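Local coordinates for protein glycerol trinitrate reductase (Agrobacterium tumefaciens, PDB 5EPD) that probably reduces glycerol trinitrate with FMN and a nicotinamide nucleotide, as a member of the Old Yellow Enzyme family, captured here without its flavin, at residues Met43-Arg48 and Leu73-Ala78; Thr47-Gly52 and Gln86-Thr91; Gly54-Glu59 and Thr96-Asp101; Ile127-Leu132 and Thr151-Gly156. One frame throughout, in Å; residues are numbered along the deposited sequence.

Contact 1: Met43-Arg48 and Leu73-Ala78; sequences MAPLTR and LIISEA
M43 and I74 run side by side on one face of the barrel sheet, M43 SD resting 3.9 Å from I74 CG2. Their backbones belong to the first two parallel strands of the TIM barrel: M43 N donates to L73 O at 2.8 Å, and I75 N donates to M43 O at 2.7 Å. The M43 chain is fully extended, its CG anti to the backbone N (chi1 178°), and this carries sulfur along the isoleucine. Two residues on, P45 has no N-H with which to continue the ladder to I75 O. Its ring instead lies alongside I75, CD 3.8 Å from CB, and P45 CA makes a CH...O contact with I75 O. Water 1 takes over the missing link, donating to I75 O at 2.6 Å and to A44 O while accepting from L46 N. L46 O still packs directly on E77 CB at 3.2 Å, but hydrogen-bonded links now run through water: two waters connect T47 OG1 with A78 N and O, and water 4 joins R48 N to E77 OE2. Y65 holds the other carboxylate oxygen. Direct backbone bonding thus gives way to water-mediated links after the proline, at the C-terminal end of the barrel strands, where this family binds FMN.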
# COMPACT_ATOMS: atom_id res chain seq x y z
N MET A 43 -8.73 6.45 -0.05
CA MET A 43 -8.03 6.37 -1.32
C MET A 43 -6.94 5.32 -1.19
O MET A 43 -5.98 5.48 -0.44
CB MET A 43 -7.41 7.72 -1.72
CG MET A 43 -6.62 7.65 -3.02
SD MET A 43 -6.07 9.29 -3.50
CE MET A 43 -4.87 8.87 -4.76
N ALA A 44 -7.09 4.26 -1.96
CA ALA A 44 -6.15 3.17 -1.90
C ALA A 44 -4.79 3.55 -2.52
O ALA A 44 -4.68 4.51 -3.31
CB ALA A 44 -6.75 1.98 -2.61
N PRO A 45 -3.73 2.79 -2.15
CA PRO A 45 -2.39 3.00 -2.72
C PRO A 45 -2.38 2.68 -4.20
O PRO A 45 -2.80 1.58 -4.62
CB PRO A 45 -1.53 2.01 -1.95
CG PRO A 45 -2.48 0.91 -1.60
CD PRO A 45 -3.77 1.60 -1.28
N LEU A 46 -1.93 3.67 -4.98
CA LEU A 46 -1.87 3.56 -6.42
C LEU A 46 -0.51 4.06 -6.94
O LEU A 46 -0.13 5.25 -6.81
CB LEU A 46 -3.00 4.34 -7.05
CG LEU A 46 -4.43 3.91 -6.74
CD1 LEU A 46 -5.35 5.11 -6.86
CD2 LEU A 46 -4.93 2.77 -7.63
N THR A 47 0.23 3.13 -7.50
CA THR A 47 1.48 3.46 -8.14
C THR A 47 1.27 4.30 -9.41
O THR A 47 0.48 3.92 -10.31
CB THR A 47 2.22 2.17 -8.53
OG1 THR A 47 2.48 1.37 -7.37
CG2 THR A 47 3.52 2.54 -9.20
N ARG A 48 2.04 5.40 -9.50
CA ARG A 48 1.99 6.35 -10.66
C ARG A 48 3.33 6.58 -11.40
O ARG A 48 3.34 7.14 -12.49
CB ARG A 48 1.42 7.72 -10.20
CG ARG A 48 0.09 7.66 -9.45
CD ARG A 48 -0.97 6.80 -10.13
NE ARG A 48 -1.23 7.26 -11.49
CZ ARG A 48 -2.13 8.19 -11.80
NH1 ARG A 48 -2.86 8.76 -10.85
NH2 ARG A 48 -2.30 8.56 -13.08
N LEU A 73 -9.37 9.37 4.18
CA LEU A 73 -7.97 8.98 4.34
C LEU A 73 -7.38 8.63 2.99
O LEU A 73 -8.01 7.90 2.19
CB LEU A 73 -7.85 7.76 5.28
CG LEU A 73 -6.44 7.21 5.56
CD1 LEU A 73 -5.60 8.16 6.41
CD2 LEU A 73 -6.50 5.84 6.23
N ILE A 74 -6.18 9.16 2.72
CA ILE A 74 -5.42 8.78 1.53
C ILE A 74 -4.32 7.83 1.94
O ILE A 74 -3.57 8.11 2.88
CB ILE A 74 -4.75 9.99 0.85
CG1 ILE A 74 -5.79 10.94 0.31
CG2 ILE A 74 -3.82 9.53 -0.28
CD1 ILE A 74 -5.20 12.26 -0.18
N ILE A 75 -4.21 6.70 1.25
CA ILE A 75 -3.01 5.87 1.37
C ILE A 75 -2.13 6.21 0.18
O ILE A 75 -2.54 6.07 -0.98
CB ILE A 75 -3.27 4.34 1.32
CG1 ILE A 75 -4.52 3.92 2.09
CG2 ILE A 75 -2.03 3.60 1.82
CD1 ILE A 75 -4.32 3.92 3.59
N SER A 76 -0.92 6.65 0.46
CA SER A 76 0.00 6.99 -0.63
C SER A 76 0.30 5.77 -1.46
O SER A 76 0.12 4.62 -1.03
CB SER A 76 1.35 7.44 -0.10
OG SER A 76 2.07 6.31 0.42
N GLU A 77 0.77 6.06 -2.66
CA GLU A 77 1.46 5.12 -3.50
C GLU A 77 2.49 4.37 -2.69
O GLU A 77 3.13 4.92 -1.77
CB GLU A 77 2.17 5.87 -4.63
CG GLU A 77 3.14 6.97 -4.15
CD GLU A 77 3.41 8.01 -5.23
OE1 GLU A 77 2.85 9.14 -5.19
OE2 GLU A 77 4.20 7.69 -6.14
N ALA A 78 2.64 3.09 -3.02
CA ALA A 78 3.71 2.28 -2.44
C ALA A 78 5.07 3.00 -2.63
O ALA A 78 5.38 3.48 -3.73
CB ALA A 78 3.75 0.91 -3.10
O HOH W 1 -2.62 6.35 -3.56
O HOH W 2 4.42 3.41 -6.15
O HOH W 3 0.79 1.89 -5.10
O HOH W 4 4.56 5.46 -7.65

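Contact 2: Thr47-Gly52 and Gln86-Thr91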
# COMPACT_ATOMS: atom_id res chain seq x y z
N THR A 47 0.23 3.13 -7.50
CA THR A 47 1.48 3.46 -8.14
C THR A 47 1.27 4.30 -9.41
O THR A 47 0.48 3.92 -10.31
CB THR A 47 2.22 2.17 -8.53
OG1 THR A 47 2.48 1.37 -7.37
CG2 THR A 47 3.52 2.54 -9.20
N ARG A 48 2.04 5.40 -9.50
CA ARG A 48 1.99 6.35 -10.66
C ARG A 48 3.33 6.58 -11.40
O ARG A 48 3.34 7.14 -12.49
CB ARG A 48 1.42 7.72 -10.20
CG ARG A 48 0.09 7.66 -9.45
CD ARG A 48 -0.97 6.80 -10.13
NE ARG A 48 -1.23 7.26 -11.49
CZ ARG A 48 -2.13 8.19 -11.80
NH1 ARG A 48 -2.86 8.76 -10.85
NH2 ARG A 48 -2.30 8.56 -13.08
N ASN A 49 4.45 6.16 -10.81
CA ASN A 49 5.78 6.24 -11.48
C ASN A 49 6.12 7.64 -12.02
O ASN A 49 6.45 7.82 -13.21
CB ASN A 49 5.89 5.20 -12.60
CG ASN A 49 5.33 3.84 -12.20
OD1 ASN A 49 4.14 3.58 -12.43
ND2 ASN A 49 6.18 2.96 -11.63
N ARG A 50 6.01 8.63 -11.14
CA ARG A 50 6.27 10.04 -11.48
C ARG A 50 7.15 10.72 -10.40
O ARG A 50 7.03 11.93 -10.12
CB ARG A 50 4.95 10.79 -11.65
CG ARG A 50 4.20 10.53 -12.96
CD ARG A 50 2.80 11.11 -12.80
NE ARG A 50 2.00 11.13 -14.03
CZ ARG A 50 1.26 10.13 -14.50
NH1 ARG A 50 0.58 10.30 -15.63
NH2 ARG A 50 1.20 8.96 -13.88
N ALA A 51 8.02 9.94 -9.75
CA ALA A 51 8.95 10.50 -8.79
C ALA A 51 10.10 11.09 -9.59
O ALA A 51 10.37 10.63 -10.71
CB ALA A 51 9.47 9.43 -7.83
N GLY A 52 10.78 12.09 -9.04
CA GLY A 52 11.91 12.70 -9.75
C GLY A 52 13.25 12.11 -9.37
O GLY A 52 13.32 11.12 -8.65
N GLN A 86 13.12 -1.37 -4.25
CA GLN A 86 12.47 -0.75 -5.42
C GLN A 86 12.28 -1.79 -6.53
O GLN A 86 13.21 -2.58 -6.84
CB GLN A 86 13.28 0.43 -5.98
CG GLN A 86 12.53 1.26 -7.05
CD GLN A 86 13.38 2.37 -7.72
OE1 GLN A 86 14.39 2.82 -7.18
NE2 GLN A 86 12.94 2.80 -8.90
N GLY A 87 11.09 -1.79 -7.14
CA GLY A 87 10.74 -2.77 -8.19
C GLY A 87 10.19 -2.22 -9.49
O GLY A 87 10.14 -2.91 -10.50
N TYR A 88 9.75 -0.98 -9.46
CA TYR A 88 9.27 -0.26 -10.65
C TYR A 88 10.01 1.07 -10.75
O TYR A 88 10.35 1.68 -9.71
CB TYR A 88 7.77 0.02 -10.51
CG TYR A 88 6.96 -1.21 -10.26
CD1 TYR A 88 6.85 -1.75 -9.00
CD2 TYR A 88 6.29 -1.83 -11.30
CE1 TYR A 88 6.08 -2.88 -8.78
CE2 TYR A 88 5.52 -2.95 -11.10
CZ TYR A 88 5.42 -3.47 -9.84
OH TYR A 88 4.66 -4.62 -9.66
N GLN A 89 10.28 1.52 -11.98
CA GLN A 89 10.97 2.80 -12.16
C GLN A 89 10.20 3.99 -11.57
O GLN A 89 8.94 4.02 -11.58
CB GLN A 89 11.23 3.07 -13.64
CG GLN A 89 9.99 3.13 -14.53
CD GLN A 89 10.35 3.50 -15.97
OE1 GLN A 89 11.18 2.84 -16.64
NE2 GLN A 89 9.75 4.59 -16.46
N ASP A 90 10.94 4.96 -11.04
CA ASP A 90 10.34 6.26 -10.68
C ASP A 90 9.24 6.18 -9.65
O ASP A 90 8.36 7.03 -9.59
CB ASP A 90 9.84 6.97 -11.95
CG ASP A 90 10.94 7.17 -12.95
OD1 ASP A 90 12.03 7.60 -12.48
OD2 ASP A 90 10.75 6.89 -14.16
N THR A 91 9.30 5.15 -8.81
CA THR A 91 8.51 5.13 -7.62
C THR A 91 9.35 5.87 -6.54
O THR A 91 10.57 5.82 -6.54
CB THR A 91 8.14 3.69 -7.21
OG1 THR A 91 9.30 2.97 -6.82
CG2 THR A 91 7.49 2.93 -8.36
O HOH W 5 8.21 6.66 -14.98
O HOH W 6 12.89 8.37 -10.04
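N49 reaches a type II beta turn, Y88 to T91, with both its side chain and the backbone that follows it. The turn belongs to the loop after barrel strand 73-80. N49 ND2 donates to Q89 O at 3.0 Å along a nearly straight path (165° at the hydrogen), lying in the carbonyl plane, while the acceptor lies in the plane of the asparagine amide. One residue further round the turn, D90 O accepts from A51 N at 2.9 Å, and N49 CA adds a CH...O contact to the same oxygen. Both N49 and D90 have positive phi, a left-handed conformation that asparagine and aspartate tolerate better than most residues with a side chain. Water 5 bridges the two segments, donating to N49 O and, at 2.7 Å, to D90 OD2, and accepting from Q89 NE2; Q89 OE1 is held by N155 N. A51 CB points toward the turn and lies 3.2 Å from D90 O. With its CG beside its own backbone N (chi1 -43°), N49 lies beside the T91 side chain, pointing the same way, ND2 3.5 Å from the methyl CG2. That methyl also meets the one of T47, CG2 to CG2 at 4.1 Å.

Contact 3: Gly54-Glu59 and Thr96-Asp101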
# COMPACT_ATOMS: atom_id res chain seq x y z
N GLY A 54 16.55 11.01 -7.67
CA GLY A 54 16.68 10.51 -6.30
C GLY A 54 15.39 9.99 -5.67
O GLY A 54 15.27 9.94 -4.44
N PHE A 55 14.42 9.58 -6.50
CA PHE A 55 13.18 8.96 -6.01
C PHE A 55 12.41 9.90 -5.06
O PHE A 55 11.62 9.47 -4.19
CB PHE A 55 13.49 7.60 -5.37
CG PHE A 55 14.50 6.81 -6.13
CD1 PHE A 55 14.23 6.36 -7.41
CD2 PHE A 55 15.75 6.54 -5.58
CE1 PHE A 55 15.18 5.64 -8.14
CE2 PHE A 55 16.70 5.82 -6.29
CZ PHE A 55 16.42 5.37 -7.58
N VAL A 56 12.65 11.19 -5.29
CA VAL A 56 12.00 12.27 -4.57
C VAL A 56 10.67 12.53 -5.27
O VAL A 56 10.61 12.47 -6.50
CB VAL A 56 12.89 13.54 -4.61
CG1 VAL A 56 12.21 14.70 -3.93
CG2 VAL A 56 14.26 13.25 -3.97
N PRO A 57 9.60 12.81 -4.50
CA PRO A 57 8.30 13.07 -5.11
C PRO A 57 8.40 14.15 -6.17
O PRO A 57 9.02 15.18 -5.93
CB PRO A 57 7.43 13.54 -3.94
CG PRO A 57 8.04 12.88 -2.75
CD PRO A 57 9.52 12.90 -3.02
N GLY A 58 7.81 13.89 -7.34
CA GLY A 58 7.83 14.84 -8.46
C GLY A 58 7.06 16.10 -8.14
O GLY A 58 6.26 16.15 -7.21
N GLU A 59 7.30 17.13 -8.94
CA GLU A 59 6.92 18.48 -8.54
C GLU A 59 5.43 18.71 -8.54
O GLU A 59 4.97 19.62 -7.88
CB GLU A 59 7.64 19.55 -9.39
CG GLU A 59 7.10 19.74 -10.80
CD GLU A 59 7.91 20.77 -11.54
OE1 GLU A 59 9.07 20.48 -11.84
OE2 GLU A 59 7.39 21.88 -11.80
N THR A 96 16.04 8.65 2.17
CA THR A 96 16.99 9.77 2.18
C THR A 96 16.28 11.07 2.60
O THR A 96 15.07 11.20 2.40
CB THR A 96 17.64 10.02 0.81
OG1 THR A 96 16.65 10.52 -0.10
CG2 THR A 96 18.25 8.76 0.26
N GLN A 97 17.04 12.01 3.17
CA GLN A 97 16.49 13.33 3.54
C GLN A 97 15.82 14.07 2.39
O GLN A 97 14.77 14.70 2.62
CB GLN A 97 17.58 14.25 4.12
CG GLN A 97 17.02 15.46 4.87
CD GLN A 97 16.19 15.06 6.12
OE1 GLN A 97 16.49 14.08 6.79
NE2 GLN A 97 15.15 15.83 6.41
N ALA A 98 16.42 14.04 1.19
CA ALA A 98 15.81 14.61 -0.03
C ALA A 98 14.36 14.14 -0.20
O ALA A 98 13.46 14.96 -0.40
CB ALA A 98 16.62 14.24 -1.27
N GLN A 99 14.13 12.84 -0.08
CA GLN A 99 12.78 12.27 -0.18
C GLN A 99 11.87 12.75 0.95
O GLN A 99 10.74 13.22 0.71
CB GLN A 99 12.85 10.75 -0.19
CG GLN A 99 13.57 10.18 -1.42
CD GLN A 99 14.22 8.82 -1.16
OE1 GLN A 99 14.11 8.25 -0.06
NE2 GLN A 99 14.94 8.31 -2.17
N ILE A 100 12.34 12.66 2.18
CA ILE A 100 11.58 13.15 3.31
C ILE A 100 11.07 14.57 3.03
O ILE A 100 9.86 14.85 3.14
CB ILE A 100 12.44 13.14 4.59
CG1 ILE A 100 12.79 11.69 4.96
CG2 ILE A 100 11.71 13.82 5.74
CD1 ILE A 100 13.77 11.56 6.11
N ASP A 101 12.01 15.44 2.63
CA ASP A 101 11.69 16.85 2.41
C ASP A 101 10.72 17.05 1.26
O ASP A 101 9.82 17.90 1.36
CB ASP A 101 12.97 17.69 2.25
CG ASP A 101 13.82 17.67 3.51
OD1 ASP A 101 13.38 17.16 4.57
OD2 ASP A 101 14.97 18.15 3.43
O HOH W 7 16.94 10.97 -2.69
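Q99 and G54 are joined by the direct polar link of this contact: Q99 NE2 donates to G54 O at 2.8 Å, almost straight (170° at the hydrogen), with the acceptor in the plane of the glutamine amide. A second grip on G54 O comes from water 7, which donates to it at 2.6 Å and lies equally close to T96 OG1. Glutamine suits its place because both ends of its amide are used. While NE2 crosses to the loop, OE1 accepts from T96 N at 3.0 Å, from well above the carbonyl plane, and from Y95 N. With the weak return bond from Q99 N to T96 OG1, this is a capping box at the start of helix 97-112, and it fixes the rotation of the amide that reaches G54.

Nonpolar contacts flank the polar link. V56 CG2 meets A98 CB at 3.7 Å; the alanine is small enough to let the helix come close to the strand. F55 lies alongside Q99, with NE2 at the edge of its ring and 3.6 Å from F55 CB, ring and amide planes being turned 56° apart. P57 CD adds a looser touch to Q99 O, 3.9 Å away.

The loop side is the two-stranded hairpin 51-52/56-57, where F55 and V56 form a G1 beta bulge opposite G52. On the far side of the helix, I100 points away from the hairpin and packs on N184 and E187 of helix 171-187.

Contact 4: Ile127-Leu132 and Thr151-Gly156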
# COMPACT_ATOMS: atom_id res chain seq x y z
N ILE A 127 9.99 -8.97 -7.07
CA ILE A 127 9.31 -8.21 -8.13
C ILE A 127 10.11 -6.92 -8.39
O ILE A 127 9.69 -5.81 -8.02
CB ILE A 127 7.84 -7.94 -7.79
CG1 ILE A 127 7.12 -9.27 -7.55
CG2 ILE A 127 7.12 -7.23 -8.94
CD1 ILE A 127 5.66 -9.11 -7.17
N SER A 128 11.27 -7.12 -9.02
CA SER A 128 12.17 -6.03 -9.42
C SER A 128 13.02 -6.46 -10.61
O SER A 128 12.82 -7.54 -11.19
CB SER A 128 13.07 -5.62 -8.25
OG SER A 128 13.79 -4.43 -8.54
N HIS A 129 13.96 -5.61 -10.99
CA HIS A 129 14.83 -5.89 -12.13
C HIS A 129 16.22 -5.42 -11.75
O HIS A 129 16.37 -4.44 -11.02
CB HIS A 129 14.31 -5.16 -13.37
CG HIS A 129 14.95 -5.60 -14.65
ND1 HIS A 129 16.12 -5.06 -15.13
CD2 HIS A 129 14.55 -6.50 -15.59
CE1 HIS A 129 16.44 -5.62 -16.28
NE2 HIS A 129 15.49 -6.49 -16.59
N VAL A 130 17.23 -6.13 -12.23
CA VAL A 130 18.65 -5.77 -11.96
C VAL A 130 18.95 -4.30 -12.22
O VAL A 130 19.65 -3.65 -11.45
CB VAL A 130 19.64 -6.70 -12.72
CG1 VAL A 130 19.67 -8.07 -12.09
CG2 VAL A 130 19.29 -6.83 -14.21
N ASN A 131 18.38 -3.78 -13.28
CA ASN A 131 18.51 -2.36 -13.62
C ASN A 131 18.09 -1.37 -12.50
O ASN A 131 18.57 -0.23 -12.48
CB ASN A 131 17.76 -2.03 -14.94
CG ASN A 131 18.43 -2.65 -16.16
OD1 ASN A 131 19.47 -3.30 -16.05
ND2 ASN A 131 17.84 -2.46 -17.33
N LEU A 132 17.21 -1.77 -11.59
CA LEU A 132 16.80 -0.86 -10.53
C LEU A 132 17.60 -1.08 -9.26
O LEU A 132 17.61 -0.22 -8.38
CB LEU A 132 15.29 -0.98 -10.26
CG LEU A 132 14.35 -0.73 -11.45
CD1 LEU A 132 12.96 -1.27 -11.20
CD2 LEU A 132 14.28 0.75 -11.76
N THR A 151 7.56 -6.00 -15.04
CA THR A 151 7.59 -4.74 -14.31
C THR A 151 7.84 -3.63 -15.31
O THR A 151 8.08 -3.90 -16.49
CB THR A 151 8.64 -4.74 -13.19
OG1 THR A 151 8.59 -3.48 -12.51
CG2 THR A 151 10.06 -4.96 -13.75
N PHE A 152 7.75 -2.39 -14.83
CA PHE A 152 7.81 -1.20 -15.67
C PHE A 152 9.17 -0.64 -15.36
O PHE A 152 9.40 -0.12 -14.26
CB PHE A 152 6.69 -0.24 -15.28
CG PHE A 152 6.68 1.08 -16.02
CD1 PHE A 152 6.93 1.15 -17.39
CD2 PHE A 152 6.36 2.27 -15.34
CE1 PHE A 152 6.89 2.40 -18.05
CE2 PHE A 152 6.32 3.50 -16.01
CZ PHE A 152 6.58 3.56 -17.36
N VAL A 153 10.08 -0.81 -16.31
CA VAL A 153 11.49 -0.39 -16.20
C VAL A 153 11.99 -0.05 -17.61
O VAL A 153 11.46 -0.58 -18.61
CB VAL A 153 12.35 -1.48 -15.50
CG1 VAL A 153 12.28 -2.78 -16.25
CG2 VAL A 153 13.80 -1.06 -15.37
N ASN A 154 12.96 0.86 -17.72
CA ASN A 154 13.42 1.37 -19.04
C ASN A 154 12.24 1.77 -19.92
O ASN A 154 12.24 1.46 -21.11
CB ASN A 154 14.27 0.34 -19.81
CG ASN A 154 15.42 -0.23 -18.99
OD1 ASN A 154 15.55 -1.45 -18.85
ND2 ASN A 154 16.25 0.66 -18.43
N ASN A 155 11.24 2.42 -19.33
CA ASN A 155 10.08 2.91 -20.05
C ASN A 155 9.28 1.85 -20.80
O ASN A 155 8.62 2.15 -21.80
CB ASN A 155 10.52 4.00 -21.05
CG ASN A 155 10.79 5.31 -20.37
OD1 ASN A 155 10.02 5.75 -19.51
ND2 ASN A 155 11.90 5.96 -20.74
N GLY A 156 9.32 0.61 -20.32
CA GLY A 156 8.63 -0.48 -21.02
C GLY A 156 8.37 -1.57 -20.03
O GLY A 156 8.77 -1.45 -18.87
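N131 ND2 donates to N154 OD1 at 2.9 Å, the one direct polar bond between the two segments. The donor lies in the carbonyl plane on a lone pair, and the oxygen lies in the plane of the N131 amide, but the bond is bent, 137° at the hydrogen. The side chains cross at about a right angle with their amides turned 67° apart. In both, CG is anti to the carbonyl carbon (chi1 -69° in N131), and the two amides meet along the exposed margin of the contact.

N154 is the first of the two central residues of a type I' beta turn, V153 to G156, which closes the hairpin of strands 150-153 and 156-159. V153 N donates to G156 O at 2.9 Å, and G156 N returns a bond to V153 O. Both central residues, N154 and N155, have positive phi, which asparagine adopts readily.

V153 supplies the nonpolar half. Its two methyls divide the work: CG1 lies over one face of the H129 imidazole, offset toward the rim, while CG2, anti to the backbone N, packs 4.0 Å from L132 CG and 4.1 Å from N131 CB. Within its own segment the H129 ring is fixed by ND1 accepting from N131 N at 3.2 Å, and its backbone by H129 O accepting from L132 N. T151 brings CG2 to 4.3 Å from H129 CB, while its hydroxyl turns to another partner, G87 O.

From the N terminus, the chain leaves barrel strand 41-43 and passes through 43-48, 47-52 and 54-59 in quick succession. Their partners, 73-78, 86-91 and 96-101, follow in the same order, so the loops closed by contacts 1, 2 and 3 cross one another. Contact 1 joins the first two barrel strands; contact 2, which shares T47 and R48 with it, ties the following segment to the loop after strand 73-80. Contact 3 fixes the hairpin 51-52/56-57 against helix 97-112. Contact 4 comes later, in series, bringing the loop after strand 117-122 to a second hairpin. Contacts 2 and 4 touch, probably hydrogen-bonded through Q86 O and S128 OG.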